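Photoreceptor-histidine kinase BphP (Stigmatella aurantiaca DW4/3-1, PDB 6BAF) probably acts as a red-light-sensing phytochrome histidine kinase, holding a biliverdin chromophore in its PAS-GAF chromophore-binding module to control myxobacterial cell development. Local coordinates at residues V147-V150 and R151-G155; I194-Q197 and A198-L201; H244-Y247 and L248-M251; C273-S277 and G278-V282. All coordinates share one frame; numbering follows the deposited sequence.

Contact 1: V147-V150 and R151-G155; sequences VQEV and RGLTG
Thr154 reaches back one turn to grip Val150 at the C-terminal end of helix 139-154, an alpha helix of the GAF domain. Its hydroxyl OG1 donates to Val150 O at 2.9 Å, and its backbone N reaches the same Val150 O at 3.1 Å. The two donors come from opposite faces of the carbonyl plane, so this one oxygen carries both the ordinary helical bond and a side-chain bond. A chi1 of 64° puts OG1 between the backbone N and the carbonyl carbon; the methyl CG2 of Thr154, beside the backbone N, also lies against Val150, 4.1 Å from Val150 CG1. On the next rung Leu153 N bonds to Glu149 O at 3.0 Å, and Leu153 CG settles 3.4 Å from that same Glu149 O. Arg151 starts the turn, with its N 3.0 Å from Val147 O.

One shell out, OG1 of Thr154 is also bonded to Phe156 N, and the bent chain of Arg151 brings NH1 to Phe156 O, so both side chains hold the chain as it leaves the helix. Helix 284-300 packs against the apolar side: Val150 and Thr154 touch Cys290, and Leu153 touches Val286. Glu149 forms a salt bridge to Arg132. A valine in place of Thr154 would probably leave Phe156 N without its hydroxyl partner and Val150 O with a single bond. The helix stops at Gly155, whose phi is 79°; a CB there would jam against Thr154 O, while Gly155 N still bonds to Arg151 O at 2.8 Å.

Contact 2: I194-Q197 and A198-L201; sequences IPRQ and AREL. With BLR (3-[5-[(Z)-(4-ethenyl-3-methyl-5-oxidanylidene-pyrrol-2-ylidene)methyl]-2-[[5-[(Z)-(3-ethenyl-4-methyl-5-oxidanylidene-pyrrol-2-ylidene)methyl]-3-(3-hydroxy-3-oxopropyl)-4-methyl-1H-pyrrol-2-yl]methyl]-4-methyl-1H-pyrrol-3-yl]propanoic acid), chain B.
Pro195 lays its ring against the chromophore, with CD 3.2 Å from BLR C1D and CG beside the methine carbon CHD. Ile194 comes against the neighbouring pyrrole, the one that holds NA: its CG1 lies 3.5 Å from BLR C4A, and CD1 follows along the same ring. These two residues belong to the Asp-Ile-Pro sequence familiar from phytochrome GAF domains, and Pro195 is the N-cap residue of helix 196-202. One turn on, Ala198 adds its CB, 3.7 Å from CAD of a BLR propionate arm and 4.1 Å from Ile194 CG2.

Arg199 ties this bend together from behind. Its NE donates to Ile194 O at 3.0 Å, nearly in line with the carbonyl (C=O...N 171°) but bent at the hydrogen (132°), and the oxygen sits 29° out of the guanidinium plane; NH2 adds a weak second bond to Ile194 O and has a further partner in Ala191 O. One face of that guanidinium rests over Arg196 CA and Pro195 C. Towards the outside, Arg196 and Glu200 form a salt bridge in which NE of Arg196 is 3.4 Å from Glu200 OE2, but the carboxylate oxygen lies over the guanidinium face. Gln197 turns to the N-terminal segment, where NE2 bonds to Glu6 O and Cys3 O. Ile194, Pro195 and Ala198 thus meet the pigment through hydrocarbon, while the Arg199 guanidinium holds the backbone behind them, and the outer ion pair acts by charge without a directed N-H.

Contact 3: H244-Y247 and L248-M251; sequences HLEY and LHNM. With BLR (3-[5-[(Z)-(4-ethenyl-3-methyl-5-oxidanylidene-pyrrol-2-ylidene)methyl]-2-[[5-[(Z)-(3-ethenyl-4-methyl-5-oxidanylidene-pyrrol-2-ylidene)methyl]-3-(3-hydroxy-3-oxopropyl)-4-methyl-1H-pyrrol-2-yl]methyl]-4-methyl-1H-pyrrol-3-yl]propanoic acid), chain B.
Four successive i to i+4 hydrogen bonds, from Leu248 N to His244 O through Met251 N to Tyr247 O, make this a regular alpha-helical stretch of helix 242-251, which lies along one side of the bilin pocket in the GAF domain. His244 is sandwiched: Leu248 CG makes a CH-pi contact over one face, 4.1 Å from the ring centroid, and BLR C1A lies 3.1 Å above the plane of the opposite face. At the ring edge, in plane, NE2 of His244 donates to the propionate oxygen BLR O2A at 2.8 Å with an N-H...O angle of 162°. Held at both faces and at the edge, the imidazole has little freedom to turn.

With CG anti to the backbone N (chi1 -177°), Tyr247 sends its ring from the helix to the chromophore, where CD1 stands 3.1 Å from the lactam oxygen BLR OC and OH approaches the methyl CMB. Met251 supports that ring by a Met-aromatic contact; its sulfur SD approaches obliquely, 3.6 Å from Tyr247 CE2. Strand 207-210 backs the helix through Ile210, which touches His244, Leu245 and Leu248. Beyond the sulfur, the methyl CE of Met251 ends 3.3 Å from the other lactam oxygen, BLR OB.

Contact 4: C273-S277 and G278-V282; sequences CTQVS and GTRYV
The amide of Gln275 and the guanidinium of Arg280 lie almost parallel, their planes 11° apart, yet they do not stack squarely: Gln275 NE2 meets the guanidinium obliquely, 3.8 Å from Arg280 NH1. The closer touch is to the aliphatic part, where Arg280 CD comes 3.5 Å from Gln275 NE2. A water joins the polar ends. It accepts from Gln275 NE2 at 3.3 Å, accepts weakly from Arg280 NH1, and donates to Thr279 O at 2.8 Å, so one molecule links both side chains and the backbone. At the other end of the amide, OE1 is bonded to Asp157 N, which fixes which way round the amide sits. The Gln275 chain leaves the strand with chi1 at -169° and bends at chi2, which takes its CG past Gly278 O at 3.1 Å.

This is the exit of strand 266-275 from the six-stranded antiparallel sheet of the GAF domain, on the way to helix 284-300. Ser277 OG and Val276 N both bond to Asp157 OD2, pinning the turn to the start of strand 158-164, and Arg280 NH2 crosses to Thr154 O. Further back, Thr274 touches the bilin. An alanine here instead of Gln275 is likely to leave Asp157 N without its acceptor, deprive the water of a donor and strip the Arg280 CD methylene of its neighbour. Gly278 O is buried with no polar partner. The loop then kinks through an inverse gamma turn centred on Tyr281, closed by a weak bond from Val282 N to Arg280 O, 3.0 Å.

All four contacts are local, each joining residues three to five apart along the chain; they follow one another in series through the GAF domain, and none nests in or crosses another. From the N terminus, contact 1 finishes helix 139-154, contact 2 starts helix 196-202, contact 3 lies in helix 242-251, and contact 4 spans the loop that leads from strand 266-275 towards helix 284-300. Contacts 2 and 3 do not touch, but both touch the same bilin, their centres 17 Å apart. Contacts 1 and 4 meet directly: Val150 CG1 packs on Cys273 SG, joining the helix to the central sheet, while the centres of contacts 3 and 4 lie 13 Å apart without touching.

Contact 1: V147-V150 and R151-G155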
loop_
_atom_site.group_PDB
_atom_site.type_symbol
_atom_site.label_atom_id
_atom_site.label_comp_id
_atom_site.label_asym_id
_atom_site.label_seq_id
_atom_site.Cartn_x
_atom_site.Cartn_y
_atom_site.Cartn_z
ATOM N N VAL A 147 10.894 11.154 -8.565
ATOM C CA VAL A 147 11.303 10.828 -9.922
ATOM C C VAL A 147 12.247 9.617 -9.929
ATOM O O VAL A 147 12.104 8.691 -10.751
ATOM C CB VAL A 147 11.878 12.156 -10.478
ATOM C CG1 VAL A 147 13.395 12.238 -10.644
ATOM C CG2 VAL A 147 11.019 12.754 -11.564
ATOM N N GLN A 148 13.164 9.540 -8.955
ATOM C CA GLN A 148 13.988 8.335 -8.812
ATOM C C GLN A 148 13.135 7.123 -8.449
ATOM O O GLN A 148 13.315 6.035 -9.006
ATOM C CB GLN A 148 15.063 8.533 -7.729
ATOM C CG GLN A 148 16.140 9.560 -8.046
ATOM C CD GLN A 148 17.206 9.049 -9.033
ATOM O OE1 GLN A 148 17.008 8.043 -9.754
ATOM N NE2 GLN A 148 18.325 9.787 -9.111
ATOM N N GLU A 149 12.181 7.295 -7.540
ATOM C CA GLU A 149 11.311 6.173 -7.170
ATOM C C GLU A 149 10.464 5.690 -8.352
ATOM O O GLU A 149 10.392 4.480 -8.640
ATOM C CB GLU A 149 10.422 6.604 -6.002
ATOM C CG GLU A 149 9.731 5.455 -5.303
ATOM C CD GLU A 149 10.707 4.622 -4.459
ATOM O OE1 GLU A 149 11.788 5.144 -4.069
ATOM O OE2 GLU A 149 10.388 3.439 -4.196
ATOM N N VAL A 150 9.812 6.621 -9.071
ATOM C CA VAL A 150 8.934 6.194 -10.177
ATOM C C VAL A 150 9.735 5.554 -11.302
ATOM O O VAL A 150 9.278 4.620 -11.964
ATOM C CB VAL A 150 8.117 7.394 -10.697
ATOM C CG1 VAL A 150 7.391 7.006 -12.027
ATOM C CG2 VAL A 150 7.136 7.855 -9.620
ATOM N N ARG A 151 10.914 6.079 -11.591
ATOM C CA ARG A 151 11.720 5.466 -12.639
ATOM C C ARG A 151 12.191 4.077 -12.229
ATOM O O ARG A 151 12.232 3.153 -13.058
ATOM C CB ARG A 151 12.914 6.363 -12.957
ATOM C CG ARG A 151 13.717 5.817 -14.095
ATOM C CD ARG A 151 14.720 6.819 -14.608
ATOM N NE ARG A 151 16.074 6.299 -14.547
ATOM C CZ ARG A 151 16.560 5.393 -15.381
ATOM N NH1 ARG A 151 15.804 4.890 -16.337
ATOM N NH2 ARG A 151 17.805 4.974 -15.257
ATOM N N GLY A 152 12.541 3.902 -10.947
ATOM C CA GLY A 152 12.907 2.573 -10.473
ATOM C C GLY A 152 11.781 1.562 -10.594
ATOM O O GLY A 152 11.986 0.445 -11.072
ATOM N N LEU A 153 10.566 1.937 -10.178
ATOM C CA LEU A 153 9.444 0.990 -10.273
ATOM C C LEU A 153 9.081 0.643 -11.719
ATOM O O LEU A 153 8.727 -0.506 -12.017
ATOM C CB LEU A 153 8.216 1.563 -9.571
ATOM C CG LEU A 153 8.419 1.723 -8.078
ATOM C CD1 LEU A 153 7.317 2.611 -7.467
ATOM C CD2 LEU A 153 8.471 0.322 -7.428
ATOM N N THR A 154 9.103 1.626 -12.633
ATOM C CA THR A 154 8.552 1.406 -13.981
ATOM C C THR A 154 9.611 0.995 -14.985
ATOM O O THR A 154 9.297 0.384 -16.017
ATOM C CB THR A 154 7.889 2.695 -14.509
ATOM O OG1 THR A 154 8.903 3.708 -14.644
ATOM C CG2 THR A 154 6.845 3.230 -13.534
ATOM N N GLY A 155 10.864 1.361 -14.752
ATOM C CA GLY A 155 11.824 1.127 -15.813
ATOM C C GLY A 155 11.796 2.135 -16.949
ATOM O O GLY A 155 12.429 1.901 -17.981
#

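Contact 2: I194-Q197 and A198-L201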
loop_
_atom_site.group_PDB
_atom_site.type_symbol
_atom_site.label_atom_id
_atom_site.label_comp_id
_atom_site.label_asym_id
_atom_site.label_seq_id
_atom_site.Cartn_x
_atom_site.Cartn_y
_atom_site.Cartn_z
ATOM N N ILE A 194 0.384 21.276 -23.255
ATOM C CA ILE A 194 -0.610 20.467 -22.555
ATOM C C ILE A 194 -1.847 21.351 -22.500
ATOM O O ILE A 194 -2.036 22.111 -21.535
ATOM C CB ILE A 194 -0.136 20.021 -21.159
ATOM C CG1 ILE A 194 1.299 19.465 -21.233
ATOM C CG2 ILE A 194 -1.170 19.014 -20.555
ATOM C CD1 ILE A 194 1.812 18.800 -19.895
ATOM N N PRO A 195 -2.698 21.286 -23.510
ATOM C CA PRO A 195 -3.714 22.326 -23.685
ATOM C C PRO A 195 -4.806 22.186 -22.644
ATOM O O PRO A 195 -4.898 21.213 -21.890
ATOM C CB PRO A 195 -4.252 22.094 -25.104
ATOM C CG PRO A 195 -3.985 20.602 -25.355
ATOM C CD PRO A 195 -2.679 20.310 -24.615
ATOM N N ARG A 196 -5.689 23.167 -22.662
ATOM C CA ARG A 196 -6.530 23.416 -21.507
ATOM C C ARG A 196 -7.538 22.291 -21.266
ATOM O O ARG A 196 -7.805 21.931 -20.116
ATOM C CB ARG A 196 -7.215 24.750 -21.693
ATOM C CG ARG A 196 -8.468 24.845 -20.975
ATOM C CD ARG A 196 -8.550 26.222 -20.478
ATOM N NE ARG A 196 -9.947 26.545 -20.286
ATOM C CZ ARG A 196 -10.359 27.576 -19.560
ATOM N NH1 ARG A 196 -9.447 28.340 -18.949
ATOM N NH2 ARG A 196 -11.663 27.813 -19.434
ATOM N N GLN A 197 -8.110 21.712 -22.313
ATOM C CA GLN A 197 -9.021 20.606 -22.046
ATOM C C GLN A 197 -8.277 19.357 -21.553
ATOM O O GLN A 197 -8.884 18.520 -20.879
ATOM C CB GLN A 197 -9.862 20.290 -23.295
ATOM C CG GLN A 197 -9.171 19.452 -24.386
ATOM C CD GLN A 197 -8.173 20.232 -25.239
ATOM O OE1 GLN A 197 -7.463 21.135 -24.753
ATOM N NE2 GLN A 197 -8.112 19.886 -26.525
ATOM N N ALA A 198 -6.987 19.205 -21.868
ATOM C CA ALA A 198 -6.216 18.111 -21.280
ATOM C C ALA A 198 -5.979 18.378 -19.802
ATOM O O ALA A 198 -6.216 17.505 -18.955
ATOM C CB ALA A 198 -4.885 17.931 -22.015
ATOM N N ARG A 199 -5.560 19.600 -19.474
ATOM C CA ARG A 199 -5.313 19.958 -18.088
ATOM C C ARG A 199 -6.561 19.790 -17.240
ATOM O O ARG A 199 -6.478 19.372 -16.080
ATOM C CB ARG A 199 -4.853 21.393 -17.974
ATOM C CG ARG A 199 -3.400 21.715 -18.288
ATOM C CD ARG A 199 -3.299 23.234 -18.052
ATOM N NE ARG A 199 -2.932 23.818 -19.291
ATOM C CZ ARG A 199 -3.480 24.848 -19.903
ATOM N NH1 ARG A 199 -4.472 25.572 -19.398
ATOM N NH2 ARG A 199 -2.949 25.144 -21.060
ATOM N N GLU A 200 -7.727 20.136 -17.793
ATOM C CA GLU A 200 -8.972 19.973 -17.055
ATOM C C GLU A 200 -9.308 18.503 -16.856
ATOM O O GLU A 200 -9.774 18.112 -15.786
ATOM C CB GLU A 200 -10.117 20.681 -17.781
ATOM C CG GLU A 200 -10.152 22.186 -17.525
ATOM C CD GLU A 200 -11.091 22.932 -18.484
ATOM O OE1 GLU A 200 -11.605 22.300 -19.460
ATOM O OE2 GLU A 200 -11.294 24.153 -18.257
ATOM N N LEU A 201 -9.134 17.688 -17.882
ATOM C CA LEU A 201 -9.302 16.256 -17.688
ATOM C C LEU A 201 -8.322 15.719 -16.643
ATOM O O LEU A 201 -8.685 14.868 -15.821
ATOM C CB LEU A 201 -9.117 15.549 -19.020
ATOM C CG LEU A 201 -9.138 14.029 -18.944
ATOM C CD1 LEU A 201 -10.465 13.560 -18.385
ATOM C CD2 LEU A 201 -8.954 13.506 -20.341
HETATM C CHA BLR B . -1.038 15.772 -23.566
HETATM N NA BLR B . 1.311 16.720 -23.549
HETATM C C1A BLR B . 0.369 15.908 -23.046
HETATM C C2A BLR B . 0.870 15.198 -21.951
HETATM C C3A BLR B . 2.143 15.601 -21.759
HETATM C C4A BLR B . 2.411 16.536 -22.770
HETATM C CMA BLR B . 3.077 15.091 -20.621
HETATM C CAA BLR B . 0.075 14.179 -21.132
HETATM C CBA BLR B . 0.031 12.777 -21.793
HETATM C CGA BLR B . 1.348 12.009 -21.596
HETATM O O1A BLR B . 1.712 11.784 -20.404
HETATM O O2A BLR B . 2.077 11.605 -22.581
HETATM C CHB BLR B . 3.662 17.341 -23.051
HETATM N NB BLR B . 5.444 15.607 -22.651
HETATM C C1B BLR B . 4.884 17.008 -22.750
HETATM C C2B BLR B . 6.012 17.933 -22.479
HETATM C C3B BLR B . 7.193 17.219 -22.209
HETATM C C4B BLR B . 6.922 15.757 -22.292
HETATM C CMB BLR B . 5.938 19.463 -22.461
HETATM O OB BLR B . 7.673 14.859 -22.142
HETATM C CAB BLR B . 8.518 17.916 -21.855
HETATM C CBB BLR B . 9.574 17.240 -21.468
HETATM N NC BLR B . 0.496 19.128 -27.671
HETATM C C1C BLR B . 1.363 20.097 -28.454
HETATM C C2C BLR B . 0.421 20.858 -29.330
HETATM C C3C BLR B . -0.925 20.453 -29.131
HETATM C C4C BLR B . -0.941 19.362 -28.106
HETATM C CMC BLR B . 0.896 21.942 -30.273
HETATM O OC BLR B . 2.539 20.218 -28.403
HETATM C CAC BLR B . -2.159 21.017 -29.860
HETATM C CBC BLR B . -2.423 22.336 -29.893
HETATM C CHD BLR B . -1.997 18.741 -27.679
HETATM N ND BLR B . -0.959 17.432 -25.552
HETATM C C1D BLR B . -2.025 17.775 -26.521
HETATM C C2D BLR B . -3.237 17.020 -26.249
HETATM C C3D BLR B . -2.966 16.202 -25.072
HETATM C C4D BLR B . -1.558 16.440 -24.591
HETATM C CMD BLR B . -4.542 17.115 -27.048
HETATM C CAD BLR B . -3.935 15.234 -24.427
HETATM C CBD BLR B . -3.625 13.834 -24.932
HETATM C CGD BLR B . -4.762 13.036 -24.322
HETATM O O1D BLR B . -4.861 12.967 -23.050
HETATM O O2D BLR B . -5.636 12.537 -25.095
#

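Contact 3: H244-Y247 and L248-M251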
loop_
_atom_site.group_PDB
_atom_site.type_symbol
_atom_site.label_atom_id
_atom_site.label_comp_id
_atom_site.label_asym_id
_atom_site.label_seq_id
_atom_site.Cartn_x
_atom_site.Cartn_y
_atom_site.Cartn_z
ATOM N N HIS A 244 -1.239 14.584 -30.022
ATOM C CA HIS A 244 -0.240 14.299 -29.000
ATOM C C HIS A 244 0.638 13.125 -29.420
ATOM O O HIS A 244 1.852 13.146 -29.194
ATOM C CB HIS A 244 -0.898 14.019 -27.641
ATOM C CG HIS A 244 0.088 13.744 -26.553
ATOM N ND1 HIS A 244 1.108 14.620 -26.239
ATOM C CD2 HIS A 244 0.257 12.659 -25.753
ATOM C CE1 HIS A 244 1.832 14.113 -25.259
ATOM N NE2 HIS A 244 1.333 12.927 -24.937
ATOM N N LEU A 245 0.055 12.100 -30.043
ATOM C CA LEU A 245 0.895 11.006 -30.525
ATOM C C LEU A 245 1.942 11.487 -31.526
ATOM O O LEU A 245 3.049 10.925 -31.568
ATOM C CB LEU A 245 0.051 9.899 -31.124
ATOM C CG LEU A 245 -0.868 9.297 -30.072
ATOM C CD1 LEU A 245 -1.777 8.281 -30.701
ATOM C CD2 LEU A 245 -0.047 8.668 -28.862
ATOM N N GLU A 246 1.646 12.550 -32.309
ATOM C CA GLU A 246 2.660 13.041 -33.240
ATOM C C GLU A 246 3.674 13.935 -32.546
ATOM O O GLU A 246 4.849 13.930 -32.920
ATOM C CB GLU A 246 2.010 13.746 -34.438
ATOM C CG GLU A 246 2.979 13.762 -35.660
ATOM C CD GLU A 246 3.154 12.373 -36.342
ATOM O OE1 GLU A 246 4.117 12.209 -37.157
ATOM O OE2 GLU A 246 2.333 11.434 -36.070
ATOM N N TYR A 247 3.266 14.664 -31.505
ATOM C CA TYR A 247 4.241 15.270 -30.617
ATOM C C TYR A 247 5.237 14.234 -30.087
ATOM O O TYR A 247 6.438 14.493 -30.048
ATOM C CB TYR A 247 3.525 15.937 -29.460
ATOM C CG TYR A 247 4.397 16.694 -28.464
ATOM C CD1 TYR A 247 4.657 18.021 -28.675
ATOM C CD2 TYR A 247 4.884 16.117 -27.271
ATOM C CE1 TYR A 247 5.363 18.765 -27.810
ATOM C CE2 TYR A 247 5.669 16.910 -26.331
ATOM C CZ TYR A 247 5.891 18.231 -26.639
ATOM O OH TYR A 247 6.608 19.135 -25.840
ATOM N N LEU A 248 4.751 13.068 -29.643
ATOM C CA LEU A 248 5.634 12.077 -29.036
ATOM C C LEU A 248 6.573 11.510 -30.087
ATOM O O LEU A 248 7.790 11.441 -29.871
ATOM C CB LEU A 248 4.816 10.956 -28.355
ATOM C CG LEU A 248 4.066 11.386 -27.074
ATOM C CD1 LEU A 248 3.294 10.262 -26.335
ATOM C CD2 LEU A 248 5.020 12.073 -26.160
ATOM N N HIS A 249 6.020 11.154 -31.250
ATOM C CA HIS A 249 6.822 10.688 -32.378
ATOM C C HIS A 249 7.946 11.665 -32.734
ATOM O O HIS A 249 9.095 11.255 -32.913
ATOM C CB HIS A 249 5.919 10.453 -33.577
ATOM C CG HIS A 249 6.609 9.789 -34.728
ATOM N ND1 HIS A 249 6.362 8.479 -35.090
ATOM C CD2 HIS A 249 7.529 10.256 -35.608
ATOM C CE1 HIS A 249 7.104 8.167 -36.140
ATOM N NE2 HIS A 249 7.820 9.229 -36.475
ATOM N N ASN A 250 7.641 12.965 -32.811
ATOM C CA ASN A 250 8.663 13.958 -33.155
ATOM C C ASN A 250 9.660 14.151 -32.035
ATOM O O ASN A 250 10.811 14.545 -32.264
ATOM C CB ASN A 250 8.042 15.333 -33.444
ATOM C CG ASN A 250 9.120 16.454 -33.505
ATOM O OD1 ASN A 250 9.399 17.170 -32.505
ATOM N ND2 ASN A 250 9.790 16.547 -34.673
ATOM N N MET A 251 9.211 14.000 -30.806
ATOM C CA MET A 251 10.140 14.105 -29.720
ATOM C C MET A 251 11.046 12.874 -29.640
ATOM O O MET A 251 11.998 12.876 -28.858
ATOM C CB MET A 251 9.324 14.313 -28.458
ATOM C CG MET A 251 10.020 15.027 -27.405
ATOM S SD MET A 251 8.818 15.173 -26.106
ATOM C CE MET A 251 9.626 14.326 -24.778
HETATM C CHA BLR B . -1.038 15.772 -23.566
HETATM N NA BLR B . 1.311 16.720 -23.549
HETATM C C1A BLR B . 0.369 15.908 -23.046
HETATM C C2A BLR B . 0.870 15.198 -21.951
HETATM C C3A BLR B . 2.143 15.601 -21.759
HETATM C C4A BLR B . 2.411 16.536 -22.770
HETATM C CMA BLR B . 3.077 15.091 -20.621
HETATM C CAA BLR B . 0.075 14.179 -21.132
HETATM C CBA BLR B . 0.031 12.777 -21.793
HETATM C CGA BLR B . 1.348 12.009 -21.596
HETATM O O1A BLR B . 1.712 11.784 -20.404
HETATM O O2A BLR B . 2.077 11.605 -22.581
HETATM C CHB BLR B . 3.662 17.341 -23.051
HETATM N NB BLR B . 5.444 15.607 -22.651
HETATM C C1B BLR B . 4.884 17.008 -22.750
HETATM C C2B BLR B . 6.012 17.933 -22.479
HETATM C C3B BLR B . 7.193 17.219 -22.209
HETATM C C4B BLR B . 6.922 15.757 -22.292
HETATM C CMB BLR B . 5.938 19.463 -22.461
HETATM O OB BLR B . 7.673 14.859 -22.142
HETATM C CAB BLR B . 8.518 17.916 -21.855
HETATM C CBB BLR B . 9.574 17.240 -21.468
HETATM N NC BLR B . 0.496 19.128 -27.671
HETATM C C1C BLR B . 1.363 20.097 -28.454
HETATM C C2C BLR B . 0.421 20.858 -29.330
HETATM C C3C BLR B . -0.925 20.453 -29.131
HETATM C C4C BLR B . -0.941 19.362 -28.106
HETATM C CMC BLR B . 0.896 21.942 -30.273
HETATM O OC BLR B . 2.539 20.218 -28.403
HETATM C CAC BLR B . -2.159 21.017 -29.860
HETATM C CBC BLR B . -2.423 22.336 -29.893
HETATM C CHD BLR B . -1.997 18.741 -27.679
HETATM N ND BLR B . -0.959 17.432 -25.552
HETATM C C1D BLR B . -2.025 17.775 -26.521
HETATM C C2D BLR B . -3.237 17.020 -26.249
HETATM C C3D BLR B . -2.966 16.202 -25.072
HETATM C C4D BLR B . -1.558 16.440 -24.591
HETATM C CMD BLR B . -4.542 17.115 -27.048
HETATM C CAD BLR B . -3.935 15.234 -24.427
HETATM C CBD BLR B . -3.625 13.834 -24.932
HETATM C CGD BLR B . -4.762 13.036 -24.322
HETATM O O1D BLR B . -4.861 12.967 -23.050
HETATM O O2D BLR B . -5.636 12.537 -25.095
#

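Contact 4: C273-S277 and G278-V282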
loop_
_atom_site.group_PDB
_atom_site.type_symbol
_atom_site.label_atom_id
_atom_site.label_comp_id
_atom_site.label_asym_id
_atom_site.label_seq_id
_atom_site.Cartn_x
_atom_site.Cartn_y
_atom_site.Cartn_z
ATOM N N CYS A 273 6.646 10.412 -17.423
ATOM C CA CYS A 273 7.632 9.398 -17.779
ATOM C C CYS A 273 7.586 9.155 -19.262
ATOM O O CYS A 273 6.497 9.142 -19.860
ATOM C CB CYS A 273 7.389 8.037 -17.093
ATOM S SG CYS A 273 7.114 8.237 -15.328
ATOM N N THR A 274 8.763 8.916 -19.843
ATOM C CA THR A 274 8.858 8.701 -21.277
ATOM C C THR A 274 9.894 7.627 -21.547
ATOM O O THR A 274 10.886 7.483 -20.818
ATOM C CB THR A 274 9.217 10.014 -22.030
ATOM O OG1 THR A 274 10.295 10.668 -21.360
ATOM C CG2 THR A 274 8.019 10.999 -22.023
ATOM N N GLN A 275 9.637 6.864 -22.589
ATOM C CA GLN A 275 10.514 5.806 -23.055
ATOM C C GLN A 275 11.029 6.225 -24.418
ATOM O O GLN A 275 10.225 6.526 -25.304
ATOM C CB GLN A 275 9.752 4.492 -23.175
ATOM C CG GLN A 275 10.647 3.291 -23.391
ATOM C CD GLN A 275 11.356 2.849 -22.110
ATOM O OE1 GLN A 275 11.391 3.563 -21.095
ATOM N NE2 GLN A 275 11.892 1.654 -22.145
ATOM N N VAL A 276 12.349 6.288 -24.582
ATOM C CA VAL A 276 12.894 6.543 -25.912
ATOM C C VAL A 276 13.090 5.224 -26.646
ATOM O O VAL A 276 12.956 5.175 -27.869
ATOM C CB VAL A 276 14.199 7.360 -25.824
ATOM C CG1 VAL A 276 14.005 8.566 -24.913
ATOM C CG2 VAL A 276 15.292 6.541 -25.268
ATOM N N SER A 277 13.327 4.149 -25.888
ATOM C CA SER A 277 13.580 2.774 -26.313
ATOM C C SER A 277 12.448 2.199 -27.134
ATOM O O SER A 277 12.266 2.545 -28.299
ATOM C CB SER A 277 13.765 1.847 -25.087
ATOM O OG SER A 277 14.795 2.285 -24.189
ATOM N N GLY A 278 11.719 1.279 -26.534
ATOM C CA GLY A 278 10.600 0.626 -27.183
ATOM C C GLY A 278 9.375 0.867 -26.321
ATOM O O GLY A 278 9.187 1.993 -25.837
ATOM N N THR A 279 8.584 -0.175 -26.068
ATOM C CA THR A 279 7.311 -0.039 -25.378
ATOM C C THR A 279 7.479 -0.056 -23.857
ATOM O O THR A 279 8.541 -0.370 -23.323
ATOM C CB THR A 279 6.374 -1.167 -25.775
ATOM O OG1 THR A 279 6.921 -2.395 -25.291
ATOM C CG2 THR A 279 6.209 -1.204 -27.271
ATOM N N ARG A 280 6.371 0.234 -23.148
ATOM C CA ARG A 280 6.353 0.254 -21.680
ATOM C C ARG A 280 4.945 -0.095 -21.186
ATOM O O ARG A 280 4.181 0.771 -20.748
ATOM C CB ARG A 280 6.781 1.615 -21.138
ATOM C CG ARG A 280 7.641 1.500 -19.908
ATOM C CD ARG A 280 8.935 0.850 -20.371
ATOM N NE ARG A 280 9.612 0.242 -19.260
ATOM C CZ ARG A 280 10.315 -0.878 -19.354
ATOM N NH1 ARG A 280 10.443 -1.511 -20.530
ATOM N NH2 ARG A 280 10.862 -1.370 -18.260
ATOM N N TYR A 281 4.605 -1.384 -21.240
ATOM C CA TYR A 281 3.350 -1.892 -20.670
ATOM C C TYR A 281 3.487 -2.067 -19.160
ATOM O O TYR A 281 3.666 -3.171 -18.652
ATOM C CB TYR A 281 2.979 -3.223 -21.306
ATOM C CG TYR A 281 2.657 -3.107 -22.751
ATOM C CD1 TYR A 281 1.356 -2.863 -23.150
ATOM C CD2 TYR A 281 3.642 -3.231 -23.723
ATOM C CE1 TYR A 281 1.025 -2.734 -24.477
ATOM C CE2 TYR A 281 3.322 -3.138 -25.067
ATOM C CZ TYR A 281 1.988 -2.878 -25.434
ATOM O OH TYR A 281 1.606 -2.734 -26.758
ATOM N N VAL A 282 3.365 -0.967 -18.429
ATOM C CA VAL A 282 3.531 -1.000 -16.966
ATOM C C VAL A 282 2.430 -1.856 -16.332
ATOM O O VAL A 282 1.238 -1.606 -16.579
ATOM C CB VAL A 282 3.505 0.423 -16.402
ATOM C CG1 VAL A 282 3.803 0.415 -14.903
ATOM C CG2 VAL A 282 4.469 1.310 -17.160
HETATM O O HOH W 1 11.157 -1.178 -23.644
#